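Local coordinates for protein wsv230 (Shrimp white spot syndrome virus, PDB 2GJ2) that is a nonstructural viral protein with a ferredoxin fold that binds cadmium ions at specific sites and whose precise role is not established, at residues D12-G17 with Q77-P82; F30-A35 with V48-G53. All coordinates share one frame; numbering follows the deposited sequence.

Contact 1 of 2, residues D12-G17 with Q77-P82; sequences DFLLVG and QPMIVP. With CD (cadmium ion), chain E.
Leu14 and Met79 meet with their side chains crossing at about a right angle, the sulfur-borne methyl CE lying 3.3 Å from CG of Leu14 and equally close to its CD1 branch. This is snug for carbon against carbon, whereas SD approaches the leucine less closely. Met79 gets there by doubling back: its chain bends at chi2 (-102°) and again at chi3 (81°), after CG has passed the backbone of Asp12. On the same side of the sheet the CB atoms of Leu14 and Gln77 lie 4.1 Å apart; on the other, CB of Phe13 rests 3.6 Å from CA of Pro78.

The backbone beneath is a short antiparallel ladder that joins strand 13-16 to strand 75-78, outermost within this chain, in the four-stranded sheet of the ferredoxin fold. Leu14 and Gln77 form a hydrogen-bonded pair, Leu14 N to Gln77 O at 2.7 Å and Gln77 N to Leu14 O at 3.0 Å, while Met79 N gives a nearly straight bond to Asp12 O, 2.7 Å long. Pro78 sits opposite Phe13 at the non-hydrogen-bonded position, where the ladder asks no N-H of it.

Further out, Phe13 and Leu15 pack on Met27 of helix 23-27, with the Phe13 ring also meeting Phe56. Asp12, just before this strand, sends its carboxylate to a cadmium ion that both oxygens bind, OD1 at 2.4 Å and OD2 at 2.3 Å. Cys49, a water and Glu34 of the second subunit join that site, and OD1 also accepts the N-H of Leu50. Asp12 is therefore held twice, by its carbonyl, through Met79 just beyond strand 75-78, and by its carboxylate, whose rotation chelation and the Leu50 bond fix together while probably favouring its negative form.

Contact 2 of 2, residues F30-A35 with V48-G53; sequences FDTVEA and VCLKQG. With CD (cadmium ion), chain E; CD (cadmium ion), chain F; CD (cadmium ion), chain K.
Glu34 and Cys49 extend to the same side of the hairpin, each with its first side-chain bond anti to the backbone N (chi1 -178° and 175°), which carries a carboxylate oxygen, OE1, and the cysteine sulfur to one cadmium ion. A classic beta bulge sets up the pairing: Glu34 and Ala35 both face Cys49, whose O takes the N-H of Glu34 and whose N binds Ala35 O, each at 2.8 Å.

Away from the metals, Val33 and Val48 pack at a slant, CG1 to CG1 3.8 Å, both also touching Met27 of helix 23-27. Leu50 instead runs next to Thr32 in the same direction, CD2 of the leucine 3.8 Å from CB of the threonine, and both touch Phe56. Lys51 runs along the type I turn Phe30-Val33, its N bonded to Thr32 O at 2.8 Å and its NZ reaching Val33 O only weakly.

SG of Cys49 bridges two cadmium ions, and the carboxylate of Glu34 spans two as well. One ion is shared with Cys49 and Glu34 of the second subunit, so these soft and hard ligands build a metal cluster at the dimer interface, where the metals would offset the gathered negative charge.

Overall arrangement
After strand 7-9 the chain enters strand 13-16, the first partner of contact 1, then passes through helix 23-27 to the turn that leads into strand 33-38. Contact 2 closes the short hairpin between that strand and 45-50. The chain goes on through strand 56-58, which pairs back with 7-9, and helix 62-69 before strand 75-78 returns to close contact 1, so contact 2 is nested within the longer loop. The two contacts join the strands outermost within this chain, 33-38 and 75-78, to the central pair 45-50 and 13-16, and with the pairing of those two complete the 2-3-1-4 order of the ferredoxin-like sheet. One cadmium ion and its water touch both contacts.

Contact 1 of 2, residues D12-G17 with Q77-P82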
loop_
_atom_site.group_PDB
_atom_site.type_symbol
_atom_site.label_atom_id
_atom_site.label_comp_id
_atom_site.label_asym_id
_atom_site.label_seq_id
_atom_site.Cartn_x
_atom_site.Cartn_y
_atom_site.Cartn_z
ATOM N N ASP A 12 0.146 4.663 -7.903
ATOM C CA ASP A 12 -1.123 4.469 -7.225
ATOM C C ASP A 12 -2.048 5.489 -7.822
ATOM O O ASP A 12 -1.594 6.449 -8.429
ATOM C CB ASP A 12 -1.003 4.768 -5.725
ATOM C CG ASP A 12 -0.067 3.821 -5.017
ATOM O OD1 ASP A 12 0.258 2.766 -5.608
ATOM O OD2 ASP A 12 0.329 4.134 -3.864
ATOM N N PHE A 13 -3.342 5.309 -7.631
ATOM C CA PHE A 13 -4.265 6.273 -8.160
ATOM C C PHE A 13 -5.511 6.443 -7.306
ATOM O O PHE A 13 -5.839 5.598 -6.481
ATOM C CB PHE A 13 -4.608 5.931 -9.625
ATOM C CG PHE A 13 -5.026 4.504 -9.865
ATOM C CD1 PHE A 13 -6.383 4.156 -9.906
ATOM C CD2 PHE A 13 -4.075 3.519 -10.127
ATOM C CE1 PHE A 13 -6.791 2.846 -10.216
ATOM C CE2 PHE A 13 -4.465 2.220 -10.435
ATOM C CZ PHE A 13 -5.845 1.881 -10.479
ATOM N N LEU A 14 -6.174 7.577 -7.475
ATOM C CA LEU A 14 -7.398 7.852 -6.746
ATOM C C LEU A 14 -8.581 7.539 -7.657
ATOM O O LEU A 14 -8.543 7.735 -8.879
ATOM C CB LEU A 14 -7.455 9.328 -6.296
ATOM C CG LEU A 14 -6.399 9.745 -5.255
ATOM C CD1 LEU A 14 -6.522 11.237 -4.931
ATOM C CD2 LEU A 14 -6.568 8.933 -3.979
ATOM N N LEU A 15 -9.632 7.028 -7.052
ATOM C CA LEU A 15 -10.837 6.708 -7.777
ATOM C C LEU A 15 -11.855 7.643 -7.174
ATOM O O LEU A 15 -11.976 7.712 -5.951
ATOM C CB LEU A 15 -11.231 5.250 -7.526
ATOM C CG LEU A 15 -10.428 4.192 -8.294
ATOM C CD1 LEU A 15 -11.127 2.819 -8.096
ATOM C CD2 LEU A 15 -10.329 4.560 -9.793
ATOM N N VAL A 16 -12.574 8.373 -8.012
ATOM C CA VAL A 16 -13.569 9.309 -7.508
ATOM C C VAL A 16 -14.832 9.174 -8.323
ATOM O O VAL A 16 -14.785 9.266 -9.540
ATOM C CB VAL A 16 -13.097 10.770 -7.633
ATOM C CG1 VAL A 16 -14.111 11.686 -7.018
ATOM C CG2 VAL A 16 -11.757 10.936 -6.977
ATOM N N GLY A 17 -15.955 8.984 -7.642
ATOM C CA GLY A 17 -17.229 8.822 -8.315
ATOM C C GLY A 17 -18.423 9.048 -7.396
ATOM O O GLY A 17 -18.253 9.301 -6.208
ATOM N N GLN A 77 -7.426 9.629 -10.888
ATOM C CA GLN A 77 -6.361 10.597 -10.705
ATOM C C GLN A 77 -5.130 9.846 -10.214
ATOM O O GLN A 77 -5.087 9.405 -9.071
ATOM C CB GLN A 77 -6.782 11.653 -9.665
ATOM C CG GLN A 77 -5.743 12.713 -9.370
ATOM C CD GLN A 77 -5.363 13.526 -10.596
ATOM O OE1 GLN A 77 -6.100 14.416 -11.025
ATOM N NE2 GLN A 77 -4.203 13.219 -11.171
ATOM N N PRO A 78 -4.134 9.648 -11.094
ATOM C CA PRO A 78 -2.893 8.947 -10.729
ATOM C C PRO A 78 -2.115 9.769 -9.708
ATOM O O PRO A 78 -2.023 10.983 -9.838
ATOM C CB PRO A 78 -2.129 8.869 -12.046
ATOM C CG PRO A 78 -3.203 8.875 -13.068
ATOM C CD PRO A 78 -4.189 9.897 -12.545
ATOM N N MET A 79 -1.574 9.112 -8.685
ATOM C CA MET A 79 -0.771 9.787 -7.667
ATOM C C MET A 79 0.632 10.137 -8.224
ATOM O O MET A 79 1.002 9.729 -9.306
ATOM C CB MET A 79 -0.650 8.878 -6.445
ATOM C CG MET A 79 -2.001 8.389 -5.923
ATOM S SD MET A 79 -2.565 9.270 -4.449
ATOM C CE MET A 79 -3.224 10.717 -5.137
ATOM N N ILE A 80 1.402 10.889 -7.457
ATOM C CA ILE A 80 2.743 11.340 -7.829
ATOM C C ILE A 80 3.937 10.559 -7.246
ATOM O O ILE A 80 3.751 9.762 -6.347
ATOM C CB ILE A 80 2.882 12.835 -7.431
ATOM C CG1 ILE A 80 2.344 13.684 -8.566
ATOM C CG2 ILE A 80 4.306 13.195 -7.037
ATOM C CD1 ILE A 80 0.839 13.759 -8.512
ATOM N N VAL A 81 5.135 10.838 -7.794
ATOM C CA VAL A 81 6.472 10.311 -7.409
ATOM C C VAL A 81 7.577 10.392 -8.472
ATOM O O VAL A 81 7.307 10.292 -9.669
ATOM C CB VAL A 81 6.484 8.857 -6.955
ATOM C CG1 VAL A 81 6.149 8.791 -5.470
ATOM C CG2 VAL A 81 5.582 8.007 -7.857
ATOM N N PRO A 82 8.848 10.570 -8.032
ATOM C CA PRO A 82 10.057 10.670 -8.868
ATOM C C PRO A 82 11.086 9.521 -8.743
ATOM O O PRO A 82 12.192 9.720 -8.233
ATOM C CB PRO A 82 10.645 12.008 -8.436
ATOM C CG PRO A 82 10.238 12.121 -6.937
ATOM C CD PRO A 82 9.123 11.099 -6.683
HETATM CD CD CD E . 1.107 2.007 -3.516
HETATM O O HOH W 1 3.092 1.136 -3.612
#

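Contact 2 of 2, residues F30-A35 with V48-G53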
loop_
_atom_site.group_PDB
_atom_site.type_symbol
_atom_site.label_atom_id
_atom_site.label_comp_id
_atom_site.label_asym_id
_atom_site.label_seq_id
_atom_site.Cartn_x
_atom_site.Cartn_y
_atom_site.Cartn_z
ATOM N N PHE A 30 -7.928 -7.160 -10.138
ATOM C CA PHE A 30 -6.763 -6.904 -10.965
ATOM C C PHE A 30 -5.548 -7.459 -10.235
ATOM O O PHE A 30 -5.413 -7.309 -9.019
ATOM C CB PHE A 30 -6.599 -5.407 -11.242
ATOM C CG PHE A 30 -7.635 -4.843 -12.189
ATOM C CD1 PHE A 30 -8.861 -4.382 -11.716
ATOM C CD2 PHE A 30 -7.372 -4.758 -13.553
ATOM C CE1 PHE A 30 -9.805 -3.839 -12.591
ATOM C CE2 PHE A 30 -8.306 -4.221 -14.431
ATOM C CZ PHE A 30 -9.525 -3.761 -13.948
ATOM N N ASP A 31 -4.670 -8.118 -10.976
ATOM C CA ASP A 31 -3.487 -8.718 -10.382
ATOM C C ASP A 31 -2.387 -7.689 -10.086
ATOM O O ASP A 31 -1.330 -8.048 -9.554
ATOM C CB ASP A 31 -2.946 -9.832 -11.301
ATOM C CG ASP A 31 -3.843 -11.078 -11.326
ATOM O OD1 ASP A 31 -5.085 -10.934 -11.372
ATOM O OD2 ASP A 31 -3.303 -12.207 -11.317
ATOM N N THR A 32 -2.624 -6.421 -10.430
ATOM C CA THR A 32 -1.630 -5.380 -10.169
ATOM C C THR A 32 -1.946 -4.550 -8.919
ATOM O O THR A 32 -1.132 -3.744 -8.485
ATOM C CB THR A 32 -1.497 -4.406 -11.367
ATOM O OG1 THR A 32 -2.800 -4.069 -11.848
ATOM C CG2 THR A 32 -0.666 -5.024 -12.490
ATOM N N VAL A 33 -3.124 -4.754 -8.343
ATOM C CA VAL A 33 -3.546 -4.006 -7.166
ATOM C C VAL A 33 -3.088 -4.677 -5.881
ATOM O O VAL A 33 -3.410 -5.830 -5.639
ATOM C CB VAL A 33 -5.089 -3.853 -7.164
ATOM C CG1 VAL A 33 -5.557 -3.081 -5.932
ATOM C CG2 VAL A 33 -5.529 -3.110 -8.456
ATOM N N GLU A 34 -2.319 -3.950 -5.072
ATOM C CA GLU A 34 -1.801 -4.450 -3.797
ATOM C C GLU A 34 -2.912 -4.278 -2.799
ATOM O O GLU A 34 -3.237 -5.190 -2.069
ATOM C CB GLU A 34 -0.602 -3.619 -3.341
ATOM C CG GLU A 34 0.103 -4.061 -2.022
ATOM C CD GLU A 34 1.073 -2.981 -1.494
ATOM O OE1 GLU A 34 0.560 -1.938 -0.957
ATOM O OE2 GLU A 34 2.327 -3.168 -1.634
ATOM N N ALA A 35 -3.507 -3.092 -2.797
ATOM C CA ALA A 35 -4.584 -2.764 -1.877
ATOM C C ALA A 35 -5.487 -1.646 -2.411
ATOM O O ALA A 35 -5.100 -0.852 -3.272
ATOM C CB ALA A 35 -3.992 -2.342 -0.492
ATOM N N VAL A 48 -6.082 3.443 -4.609
ATOM C CA VAL A 48 -5.731 2.143 -5.136
ATOM C C VAL A 48 -4.199 2.108 -5.196
ATOM O O VAL A 48 -3.580 2.957 -5.843
ATOM C CB VAL A 48 -6.260 1.941 -6.560
ATOM C CG1 VAL A 48 -6.018 0.533 -6.958
ATOM C CG2 VAL A 48 -7.761 2.290 -6.657
ATOM N N CYS A 49 -3.598 1.136 -4.506
ATOM C CA CYS A 49 -2.138 0.947 -4.461
ATOM C C CYS A 49 -1.667 -0.088 -5.492
ATOM O O CYS A 49 -2.154 -1.198 -5.533
ATOM C CB CYS A 49 -1.716 0.477 -3.045
ATOM S SG CYS A 49 0.055 0.077 -2.881
ATOM N N LEU A 50 -0.718 0.266 -6.331
ATOM C CA LEU A 50 -0.215 -0.694 -7.301
ATOM C C LEU A 50 0.971 -1.456 -6.710
ATOM O O LEU A 50 1.800 -0.852 -6.030
ATOM C CB LEU A 50 0.244 0.022 -8.571
ATOM C CG LEU A 50 -0.839 0.279 -9.610
ATOM C CD1 LEU A 50 -0.194 0.655 -10.932
ATOM C CD2 LEU A 50 -1.680 -0.984 -9.779
ATOM N N LYS A 51 1.053 -2.765 -6.974
ATOM C CA LYS A 51 2.158 -3.591 -6.488
ATOM C C LYS A 51 3.451 -3.010 -7.037
ATOM O O LYS A 51 3.471 -2.491 -8.147
ATOM C CB LYS A 51 2.042 -5.036 -6.980
ATOM C CG LYS A 51 0.820 -5.803 -6.495
ATOM C CD LYS A 51 0.984 -7.286 -6.823
ATOM C CE LYS A 51 -0.331 -8.066 -6.811
ATOM N NZ LYS A 51 -0.990 -8.184 -5.481
ATOM N N GLN A 52 4.530 -3.099 -6.264
ATOM C CA GLN A 52 5.812 -2.567 -6.695
ATOM C C GLN A 52 6.170 -3.166 -8.043
ATOM O O GLN A 52 5.984 -4.357 -8.262
ATOM C CB GLN A 52 6.886 -2.888 -5.655
ATOM C CG GLN A 52 8.271 -2.337 -5.982
ATOM C CD GLN A 52 9.258 -2.440 -4.810
ATOM O OE1 GLN A 52 9.201 -1.660 -3.846
ATOM N NE2 GLN A 52 10.158 -3.411 -4.888
ATOM N N GLY A 53 6.650 -2.330 -8.957
ATOM C CA GLY A 53 7.045 -2.807 -10.276
ATOM C C GLY A 53 5.941 -3.139 -11.270
ATOM O O GLY A 53 6.217 -3.563 -12.398
HETATM CD CD CD E . 1.107 2.007 -3.516
HETATM CD CD CD F . 0.476 -0.046 -0.590
HETATM CD CD CD K . 3.399 -1.749 -0.991
HETATM O O HOH W 1 3.092 1.136 -3.612
HETATM O O HOH W 2 -0.987 -0.225 1.075
HETATM O O HOH W 3 4.182 -0.795 -2.498
#